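Local coordinates for protein Rab GDP dissociation inhibitor alpha (Naegleria fowleri, PDB 6C87) that probably binds GDP-bound, prenylated Rab GTPases, slows their release of GDP and keeps them soluble for recycling between membranes and cytosol, at residues A[58-61]-A[67-70]; A[115-120]-A[220-225]; A[179-184]-A[204-209]; A[427-432]-A[438-443]. All blocks are in the same frame, centred on the assembly; numbering follows the deposited sequence.

Interaction 1 (A[58-61]-A[67-70]); sequences QMFE and DAKP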
# COMPACT_ATOMS: atom_id res chain seq x y z
N GLN A 58 22.68 -42.04 7.34
CA GLN A 58 23.26 -40.73 7.62
C GLN A 58 22.97 -40.29 9.06
O GLN A 58 23.82 -39.65 9.69
CB GLN A 58 22.73 -39.70 6.61
CG GLN A 58 23.24 -39.91 5.19
CD GLN A 58 22.53 -39.05 4.15
OE1 GLN A 58 21.34 -38.74 4.27
NE2 GLN A 58 23.27 -38.65 3.12
N MET A 59 21.79 -40.62 9.59
CA MET A 59 21.50 -40.33 10.99
C MET A 59 22.45 -41.08 11.91
O MET A 59 23.00 -40.50 12.86
CB MET A 59 20.05 -40.70 11.31
CG MET A 59 19.03 -39.82 10.64
SD MET A 59 18.93 -38.18 11.36
CE MET A 59 18.21 -38.51 12.95
N PHE A 60 22.65 -42.37 11.66
CA PHE A 60 23.55 -43.17 12.49
C PHE A 60 25.00 -42.70 12.37
O PHE A 60 25.73 -42.71 13.37
CB PHE A 60 23.42 -44.65 12.15
CG PHE A 60 22.40 -45.37 12.98
CD1 PHE A 60 21.04 -45.14 12.79
CD2 PHE A 60 22.79 -46.24 13.99
CE1 PHE A 60 20.09 -45.79 13.56
CE2 PHE A 60 21.84 -46.90 14.77
CZ PHE A 60 20.49 -46.67 14.55
N GLU A 61 25.44 -42.31 11.18
CA GLU A 61 26.79 -41.75 11.08
C GLU A 61 26.90 -40.45 11.88
O GLU A 61 27.85 -40.26 12.64
CB GLU A 61 27.18 -41.52 9.62
N ASP A 67 31.29 -45.87 12.24
CA ASP A 67 31.15 -47.32 12.10
C ASP A 67 29.74 -47.83 12.39
O ASP A 67 29.44 -48.98 12.05
CB ASP A 67 32.15 -48.02 13.03
N ALA A 68 28.88 -47.01 12.99
CA ALA A 68 27.58 -47.48 13.45
C ALA A 68 26.61 -47.72 12.30
O ALA A 68 26.41 -46.86 11.45
CB ALA A 68 26.98 -46.47 14.43
N LYS A 69 25.99 -48.90 12.29
CA LYS A 69 25.01 -49.27 11.28
C LYS A 69 23.64 -49.47 11.92
O LYS A 69 23.53 -49.99 13.03
CB LYS A 69 25.43 -50.55 10.54
CG LYS A 69 26.79 -50.46 9.84
CD LYS A 69 26.82 -49.34 8.80
CE LYS A 69 25.69 -49.47 7.78
NZ LYS A 69 25.69 -48.35 6.80
N PRO A 70 22.57 -49.03 11.25
CA PRO A 70 21.23 -49.14 11.83
C PRO A 70 20.76 -50.58 11.88
O PRO A 70 20.99 -51.36 10.94
CB PRO A 70 20.36 -48.31 10.87
CG PRO A 70 21.33 -47.48 10.07
CD PRO A 70 22.58 -48.28 9.99
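Phe-60 lays one face of its ring over Pro-70. Pro-70 CA sits almost on the ring normal, 3.7 Å from the Phe-60 centroid and 9° off that normal, a CH-pi contact. The proline ring continues along the same face: Pro-70 CG lies 3.6 Å from Phe-60 CD1, and Pro-70 CB is 3.7 Å from Phe-60 CE1. CA, CB and CG of Pro-70 thus all meet the ring, and the two side chains run past each other in opposite directions. At the ring edge, near its plane, Ala-68 CB comes within 4.2 Å of Phe-60 CD2. Closer to the root of the side chain, Phe-60 CB rests 3.8 Å from Ala-68 O. The bond from CA to CB of Phe-60 points toward residues 67-70.

After helix 56-64 the chain turns back, and residues 67-70 run extended beside it. Phe-60 and Ala-68 have the nearest CA atoms, 6.0 Å apart. Phe-60 also touches Leu-74 and Glu-389, the latter at the start of strand 389-400, which belongs to the large mixed sheet. Pro-70 rests on Leu-56 and Asp-57 of the same helix. Lys-69, between Ala-68 and Pro-70, turns its side chain away from the helix segment, and its NZ makes a long, weak ion pair with Asp-57.

Interaction 2 (A[115-120]-A[220-225]); sequences EGSFVY and RLYEDS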
# COMPACT_ATOMS: atom_id res chain seq x y z
N GLU A 115 -2.62 -34.60 9.94
CA GLU A 115 -3.87 -35.18 10.40
C GLU A 115 -4.32 -34.68 11.77
O GLU A 115 -5.52 -34.70 12.06
CB GLU A 115 -3.77 -36.71 10.39
CG GLU A 115 -3.69 -37.26 8.98
CD GLU A 115 -3.46 -38.76 8.93
OE1 GLU A 115 -3.83 -39.47 9.89
OE2 GLU A 115 -2.90 -39.23 7.92
N GLY A 116 -3.42 -34.23 12.62
CA GLY A 116 -3.77 -33.91 13.99
C GLY A 116 -3.28 -32.55 14.44
O GLY A 116 -2.27 -32.04 13.96
N SER A 117 -4.05 -31.94 15.34
CA SER A 117 -3.62 -30.72 16.02
C SER A 117 -3.99 -30.85 17.49
O SER A 117 -5.18 -30.80 17.82
CB SER A 117 -4.26 -29.48 15.41
OG SER A 117 -3.77 -28.33 16.07
N PHE A 118 -2.97 -30.99 18.35
CA PHE A 118 -3.16 -31.32 19.76
C PHE A 118 -2.39 -30.37 20.66
O PHE A 118 -1.36 -29.81 20.27
CB PHE A 118 -2.72 -32.75 20.06
CG PHE A 118 -3.54 -33.76 19.37
CD1 PHE A 118 -3.23 -34.15 18.08
CD2 PHE A 118 -4.66 -34.30 19.99
CE1 PHE A 118 -4.01 -35.08 17.42
CE2 PHE A 118 -5.44 -35.23 19.33
CZ PHE A 118 -5.12 -35.62 18.05
N VAL A 119 -2.89 -30.22 21.89
CA VAL A 119 -2.30 -29.35 22.90
C VAL A 119 -2.32 -30.07 24.24
O VAL A 119 -3.21 -30.87 24.53
CB VAL A 119 -3.05 -27.99 22.96
CG1 VAL A 119 -4.49 -28.18 23.35
CG2 VAL A 119 -2.35 -27.02 23.89
N TYR A 120 -1.31 -29.79 25.06
CA TYR A 120 -1.10 -30.48 26.32
C TYR A 120 -1.79 -29.78 27.48
O TYR A 120 -1.91 -28.56 27.51
CB TYR A 120 0.40 -30.57 26.59
CG TYR A 120 0.81 -31.22 27.90
CD1 TYR A 120 1.13 -30.45 29.01
CD2 TYR A 120 0.91 -32.61 28.01
CE1 TYR A 120 1.52 -31.03 30.20
CE2 TYR A 120 1.29 -33.20 29.19
CZ TYR A 120 1.60 -32.41 30.28
OH TYR A 120 2.00 -32.99 31.46
N ARG A 220 -8.97 -16.71 13.04
CA ARG A 220 -9.73 -16.93 11.81
C ARG A 220 -8.89 -17.64 10.76
O ARG A 220 -9.40 -18.49 10.02
CB ARG A 220 -10.24 -15.60 11.25
CG ARG A 220 -11.14 -14.80 12.19
CD ARG A 220 -12.61 -15.19 12.08
NE ARG A 220 -13.42 -14.40 13.01
CZ ARG A 220 -13.84 -13.16 12.77
NH1 ARG A 220 -13.52 -12.57 11.64
NH2 ARG A 220 -14.56 -12.52 13.68
N LEU A 221 -7.61 -17.30 10.67
CA LEU A 221 -6.74 -18.00 9.73
C LEU A 221 -6.67 -19.48 10.04
O LEU A 221 -6.76 -20.32 9.13
CB LEU A 221 -5.34 -17.38 9.78
CG LEU A 221 -4.26 -18.05 8.94
CD1 LEU A 221 -4.60 -17.97 7.46
CD2 LEU A 221 -2.91 -17.41 9.24
N TYR A 222 -6.55 -19.82 11.33
CA TYR A 222 -6.53 -21.22 11.75
C TYR A 222 -7.83 -21.92 11.38
O TYR A 222 -7.81 -23.00 10.77
CB TYR A 222 -6.27 -21.30 13.26
CG TYR A 222 -6.07 -22.70 13.82
CD1 TYR A 222 -7.13 -23.59 13.91
CD2 TYR A 222 -4.82 -23.12 14.27
CE1 TYR A 222 -6.96 -24.87 14.41
CE2 TYR A 222 -4.65 -24.41 14.79
CZ TYR A 222 -5.72 -25.28 14.85
OH TYR A 222 -5.57 -26.55 15.35
N GLU A 223 -8.96 -21.31 11.71
CA GLU A 223 -10.25 -21.94 11.45
C GLU A 223 -10.51 -22.09 9.95
O GLU A 223 -11.03 -23.12 9.50
CB GLU A 223 -11.37 -21.13 12.11
CG GLU A 223 -12.77 -21.68 11.91
CD GLU A 223 -13.85 -20.71 12.36
OE1 GLU A 223 -13.63 -19.47 12.29
OE2 GLU A 223 -14.92 -21.18 12.79
N ASP A 224 -10.15 -21.07 9.15
CA ASP A 224 -10.34 -21.15 7.71
C ASP A 224 -9.48 -22.24 7.09
O ASP A 224 -9.95 -23.03 6.26
CB ASP A 224 -10.06 -19.80 7.06
CG ASP A 224 -11.24 -18.83 7.16
OD1 ASP A 224 -11.00 -17.61 7.19
OD2 ASP A 224 -12.39 -19.30 7.26
N SER A 225 -8.19 -22.29 7.46
CA SER A 225 -7.31 -23.32 6.93
C SER A 225 -7.76 -24.70 7.38
O SER A 225 -7.75 -25.66 6.59
CB SER A 225 -5.87 -23.04 7.38
OG SER A 225 -5.43 -21.80 6.86
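Ser-117 and Tyr-222 meet through their hydroxyls, and this pair makes the whole contact. The hydrogen bond between Ser-117 OG and Tyr-222 OH is 2.6 Å long, and either hydroxyl could be the donor. Ser-117 OG lies in the plane of the tyrosine ring, at its edge. Tyr-222 CG is anti to the backbone N (chi1 -174°), and the ring reaches out from the helix to span the gap. The backbones stay well apart, with Ser-117 CA and Tyr-222 CA separated by 10.8 Å.

Apart from the hydroxyl pair, no apolar contact joins the two segments.

Within the helix, Asp-224 N donates to Arg-220 O and Ser-225 N to Leu-221 O. In the strand, Ser-117 pairs through its backbone with Val-128.

Both hydroxyls are buried, and the bond gives each a polar partner there. The contact ties helix 212-229, on the helical side of the molecule, to strand 111-121 of the large mixed sheet. That strand lies between 124-127 and 328-332 at this point, and the tyrosine ring is packed by Met-90 of strand 89-90 and Val-198 of helix 188-198.

Interaction 3 (A[179-184]-A[204-209]); sequences KIYKYY and DSYMTT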
# COMPACT_ATOMS: atom_id res chain seq x y z
N LYS A 179 -7.37 -7.10 28.18
CA LYS A 179 -8.63 -6.54 28.68
C LYS A 179 -9.80 -7.47 28.37
O LYS A 179 -10.74 -7.56 29.17
CB LYS A 179 -8.86 -5.15 28.09
N ILE A 180 -9.77 -8.14 27.22
CA ILE A 180 -10.85 -9.06 26.87
C ILE A 180 -10.78 -10.33 27.71
O ILE A 180 -11.80 -10.84 28.18
CB ILE A 180 -10.80 -9.38 25.37
CG1 ILE A 180 -10.81 -8.08 24.56
CG2 ILE A 180 -11.95 -10.28 24.97
CD1 ILE A 180 -10.98 -8.30 23.08
N TYR A 181 -9.57 -10.86 27.93
CA TYR A 181 -9.41 -12.05 28.75
C TYR A 181 -9.92 -11.81 30.17
O TYR A 181 -10.75 -12.57 30.68
CB TYR A 181 -7.94 -12.47 28.80
CG TYR A 181 -7.42 -13.18 27.58
CD1 TYR A 181 -8.25 -13.98 26.79
CD2 TYR A 181 -6.09 -13.05 27.21
CE1 TYR A 181 -7.75 -14.63 25.68
CE2 TYR A 181 -5.59 -13.69 26.10
CZ TYR A 181 -6.42 -14.48 25.34
OH TYR A 181 -5.90 -15.11 24.23
N LYS A 182 -9.44 -10.74 30.80
CA LYS A 182 -9.80 -10.45 32.19
C LYS A 182 -11.29 -10.16 32.34
O LYS A 182 -11.87 -10.47 33.38
CB LYS A 182 -8.98 -9.26 32.71
N TYR A 183 -11.92 -9.59 31.31
CA TYR A 183 -13.35 -9.31 31.38
C TYR A 183 -14.16 -10.60 31.43
O TYR A 183 -15.17 -10.67 32.13
CB TYR A 183 -13.77 -8.43 30.19
CG TYR A 183 -15.24 -8.10 30.16
CD1 TYR A 183 -15.83 -7.37 31.19
CD2 TYR A 183 -16.04 -8.49 29.09
CE1 TYR A 183 -17.18 -7.05 31.16
CE2 TYR A 183 -17.39 -8.18 29.06
CZ TYR A 183 -17.95 -7.46 30.10
OH TYR A 183 -19.29 -7.14 30.07
N TYR A 184 -13.73 -11.62 30.68
CA TYR A 184 -14.41 -12.91 30.67
C TYR A 184 -13.95 -13.85 31.78
O TYR A 184 -14.51 -14.95 31.91
CB TYR A 184 -14.23 -13.57 29.30
CG TYR A 184 -15.13 -12.93 28.29
CD1 TYR A 184 -16.43 -13.36 28.13
CD2 TYR A 184 -14.69 -11.86 27.53
CE1 TYR A 184 -17.27 -12.77 27.22
CE2 TYR A 184 -15.53 -11.26 26.61
CZ TYR A 184 -16.82 -11.72 26.47
OH TYR A 184 -17.67 -11.12 25.56
N ASP A 204 3.12 -14.85 26.15
CA ASP A 204 1.90 -14.08 26.39
C ASP A 204 2.10 -12.57 26.30
O ASP A 204 1.19 -11.82 26.69
CB ASP A 204 1.31 -14.45 27.75
CG ASP A 204 0.78 -15.86 27.78
OD1 ASP A 204 0.51 -16.40 26.69
OD2 ASP A 204 0.62 -16.41 28.89
N SER A 205 3.23 -12.10 25.77
CA SER A 205 3.42 -10.66 25.67
C SER A 205 2.45 -10.01 24.68
O SER A 205 2.20 -8.80 24.79
CB SER A 205 4.87 -10.35 25.28
OG SER A 205 5.18 -10.92 24.02
N TYR A 206 1.89 -10.77 23.74
CA TYR A 206 0.93 -10.21 22.79
C TYR A 206 -0.29 -9.64 23.49
O TYR A 206 -0.96 -8.76 22.94
CB TYR A 206 0.47 -11.29 21.80
CG TYR A 206 -0.47 -12.29 22.44
CD1 TYR A 206 0.01 -13.40 23.12
CD2 TYR A 206 -1.86 -12.12 22.38
CE1 TYR A 206 -0.85 -14.31 23.72
CE2 TYR A 206 -2.73 -13.02 22.98
CZ TYR A 206 -2.21 -14.11 23.65
OH TYR A 206 -3.07 -15.02 24.26
N MET A 207 -0.59 -10.13 24.70
CA MET A 207 -1.80 -9.73 25.41
C MET A 207 -1.83 -8.24 25.70
O MET A 207 -2.91 -7.68 25.92
CB MET A 207 -1.93 -10.51 26.72
CG MET A 207 -2.22 -11.99 26.57
SD MET A 207 -2.20 -12.81 28.18
CE MET A 207 -2.45 -14.52 27.71
N THR A 208 -0.67 -7.58 25.72
CA THR A 208 -0.59 -6.15 26.00
C THR A 208 0.03 -5.34 24.87
O THR A 208 -0.07 -4.11 24.90
CB THR A 208 0.20 -5.90 27.30
OG1 THR A 208 1.52 -6.43 27.18
CG2 THR A 208 -0.50 -6.54 28.48
N THR A 209 0.68 -5.98 23.90
CA THR A 209 1.42 -5.27 22.87
C THR A 209 0.74 -5.31 21.50
O THR A 209 1.15 -4.55 20.61
CB THR A 209 2.84 -5.83 22.74
OG1 THR A 209 2.79 -7.18 22.26
CG2 THR A 209 3.54 -5.80 24.09
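Tyr-181 and Tyr-206 join through their hydroxyls. The hydrogen bond between Tyr-181 OH and Tyr-206 OH is 2.8 Å long, and its donor could be either one. Each hydroxyl lies near the plane of the other ring, at its edge. The two side chains cross at about a right angle, and Tyr-206 OH also comes within 3.4 Å of Tyr-181 CE2.

Met-207 lies along the edge of the Tyr-181 ring with its CG and SD. Its CE approaches obliquely, 3.6 Å from Tyr-181 CE2. Its SD stands 5.1 Å from the Tyr-181 centroid, 76° off the ring normal, which makes a Met-aromatic contact at the edge. The methionine chain is extended beyond CG and crosses the tyrosine.

Next come the features that set these groups. Tyr-206 CG sits between the backbone N and the carbonyl carbon (chi1 73°). This folds the ring back over its neighbour: Met-207 CG lies 3.6 Å above the Tyr-206 plane, toward the rim. Tyr-206 also stacks with Tyr-201. Just before the short helix, Ser-205 O accepts from Thr-208 N and Thr-209 OG1, from opposite faces of its plane. A backbone bond between Met-207 and Asp-178 links this part directly to helix 177-184. Tyr-181 also touches Leu-152 of helix 143-157.

The contact thus joins helices of the all-helical part of the GDI fold. The single bond gives each buried hydroxyl a polar partner in surroundings of carbon and sulfur; it uses one of the two protons.

Interaction 4 (A[427-432]-A[438-443]); sequences DIVDIY and EKFDWN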
# COMPACT_ATOMS: atom_id res chain seq x y z
N ASP A 427 11.33 -13.67 9.30
CA ASP A 427 12.74 -13.40 9.03
C ASP A 427 13.01 -13.18 7.54
O ASP A 427 13.78 -12.28 7.18
CB ASP A 427 13.61 -14.54 9.56
CG ASP A 427 15.08 -14.16 9.63
OD1 ASP A 427 15.38 -12.96 9.80
OD2 ASP A 427 15.95 -15.07 9.53
N ILE A 428 12.38 -13.97 6.67
CA ILE A 428 12.57 -13.81 5.23
C ILE A 428 12.09 -12.43 4.78
O ILE A 428 12.79 -11.71 4.06
CB ILE A 428 11.85 -14.92 4.45
CG1 ILE A 428 12.57 -16.26 4.61
CG2 ILE A 428 11.71 -14.52 2.99
CD1 ILE A 428 11.73 -17.44 4.16
N VAL A 429 10.88 -12.05 5.20
CA VAL A 429 10.32 -10.76 4.83
C VAL A 429 11.21 -9.63 5.32
O VAL A 429 11.47 -8.66 4.60
CB VAL A 429 8.89 -10.60 5.40
CG1 VAL A 429 8.43 -9.16 5.23
CG2 VAL A 429 7.95 -11.57 4.71
N ASP A 430 11.68 -9.74 6.57
CA ASP A 430 12.54 -8.70 7.11
C ASP A 430 13.83 -8.61 6.32
O ASP A 430 14.27 -7.51 5.96
CB ASP A 430 12.80 -8.96 8.59
CG ASP A 430 13.68 -7.91 9.21
OD1 ASP A 430 13.34 -6.71 9.07
OD2 ASP A 430 14.68 -8.28 9.84
N ILE A 431 14.46 -9.75 6.03
CA ILE A 431 15.69 -9.77 5.24
C ILE A 431 15.47 -9.12 3.88
O ILE A 431 16.27 -8.30 3.42
CB ILE A 431 16.22 -11.21 5.10
CG1 ILE A 431 16.74 -11.72 6.45
CG2 ILE A 431 17.30 -11.28 4.03
CD1 ILE A 431 16.82 -13.25 6.52
N TYR A 432 14.37 -9.48 3.22
CA TYR A 432 14.12 -8.93 1.88
C TYR A 432 13.85 -7.44 1.94
O TYR A 432 14.27 -6.69 1.05
CB TYR A 432 12.96 -9.68 1.21
CG TYR A 432 12.92 -9.46 -0.28
CD1 TYR A 432 13.86 -10.06 -1.11
CD2 TYR A 432 11.94 -8.65 -0.87
CE1 TYR A 432 13.83 -9.86 -2.48
CE2 TYR A 432 11.91 -8.44 -2.24
CZ TYR A 432 12.86 -9.05 -3.05
OH TYR A 432 12.84 -8.86 -4.41
N GLU A 438 12.58 -1.35 0.66
CA GLU A 438 11.18 -1.09 0.40
C GLU A 438 10.33 -2.04 1.23
O GLU A 438 10.77 -3.14 1.59
CB GLU A 438 10.85 -1.26 -1.10
N LYS A 439 9.12 -1.61 1.56
CA LYS A 439 8.20 -2.49 2.26
C LYS A 439 7.87 -3.67 1.37
O LYS A 439 7.72 -3.53 0.15
CB LYS A 439 6.93 -1.73 2.66
CG LYS A 439 6.14 -2.41 3.77
CD LYS A 439 4.84 -1.69 4.09
CE LYS A 439 4.04 -2.48 5.12
NZ LYS A 439 2.71 -1.87 5.42
N PHE A 440 7.78 -4.86 1.98
CA PHE A 440 7.57 -6.08 1.22
C PHE A 440 6.28 -5.99 0.43
O PHE A 440 5.20 -5.81 1.01
CB PHE A 440 7.55 -7.29 2.16
CG PHE A 440 7.68 -8.62 1.46
CD1 PHE A 440 6.55 -9.36 1.14
CD2 PHE A 440 8.92 -9.13 1.14
CE1 PHE A 440 6.66 -10.59 0.49
CE2 PHE A 440 9.04 -10.36 0.49
CZ PHE A 440 7.91 -11.09 0.17
N ASP A 441 6.38 -6.12 -0.89
CA ASP A 441 5.22 -6.06 -1.77
C ASP A 441 4.69 -7.48 -1.95
O ASP A 441 5.29 -8.29 -2.66
CB ASP A 441 5.59 -5.43 -3.11
CG ASP A 441 4.39 -5.24 -4.04
OD1 ASP A 441 3.24 -5.47 -3.61
OD2 ASP A 441 4.60 -4.83 -5.20
N TRP A 442 3.55 -7.78 -1.31
CA TRP A 442 2.96 -9.11 -1.42
C TRP A 442 2.28 -9.33 -2.75
O TRP A 442 1.74 -10.42 -2.98
CB TRP A 442 1.94 -9.34 -0.29
CG TRP A 442 2.56 -9.47 1.05
CD1 TRP A 442 2.73 -8.47 1.97
CD2 TRP A 442 3.12 -10.65 1.63
NE1 TRP A 442 3.35 -8.97 3.10
CE2 TRP A 442 3.60 -10.30 2.91
CE3 TRP A 442 3.26 -11.97 1.19
CZ2 TRP A 442 4.21 -11.23 3.76
CZ3 TRP A 442 3.86 -12.89 2.03
CH2 TRP A 442 4.33 -12.52 3.30
N ASN A 443 2.31 -8.35 -3.65
CA ASN A 443 1.73 -8.49 -4.97
C ASN A 443 2.78 -8.46 -6.06
O ASN A 443 2.42 -8.46 -7.24
CB ASN A 443 0.68 -7.41 -5.21
CG ASN A 443 -0.55 -7.61 -4.36
OD1 ASN A 443 -0.73 -6.94 -3.35
ND2 ASN A 443 -1.41 -8.54 -4.77
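The Phe-440 ring has Val-429 over one face and Trp-442 at its edge. Val-429 CG2 stands 4.3 Å from the Phe-440 centroid and 4° off the normal, a CH-pi contact over the ring centre. Trp-442 CG lies in the Phe-440 plane. Phe-440 CD1 sits 3.5 Å above the middle of the Trp-442 indole. Tyr-432 meets Phe-440 obliquely: the planes are at 76°, and Tyr-432 CD2 is 3.6 Å from Phe-440 CE2.

Both methyls of Val-429 meet Phe-440. CG1, anti to the backbone N (chi1 169°), touches Phe-440 CB at 3.7 Å. CG2 also touches Trp-442 CZ2 at 3.9 Å.

Polar bonds shape the loop. Phe-440 N donates to Glu-433 OE2 of the helix. Asp-441 OD1 accepts from Asn-443 N at 3.0 Å, an Asx turn, and the N-H comes from above the carboxylate plane.

Outside the two segments, Phe-440 and Trp-442 touch helix 94-102. Helix 422-436 rests on helix 22-33 through Ile-428 and Ile-431. Helix 22-33 is the helix of the beta-alpha-beta unit 15-41. This is consistent with helix 422-436 belonging to the Rossmann-like domain that GDI shares with FAD-binding relatives, with the chain after it folded back on it.

How the interactions relate
Interactions 1 and 4 are local. Each folds the chain that follows a helix back onto it, and each relies on a phenylalanine in partly buried apolar packing. They lie on opposite sides of the chain's centre, with centres 41 Å apart. Interactions 2 and 3 are buried and join elements more distant in sequence, using hydroxyl pairs: serine with tyrosine in interaction 2, two tyrosines in interaction 3. Interaction 3 is nested in the loop closed by interaction 2, and helices 206-209 and 212-229 follow each other. The centres of interactions 2 and 3 are 21 Å apart. Interaction 2 links helix to sheet by one hydrogen bond, while interaction 3 adds sulfur and carbon contacts between helices. None touches another.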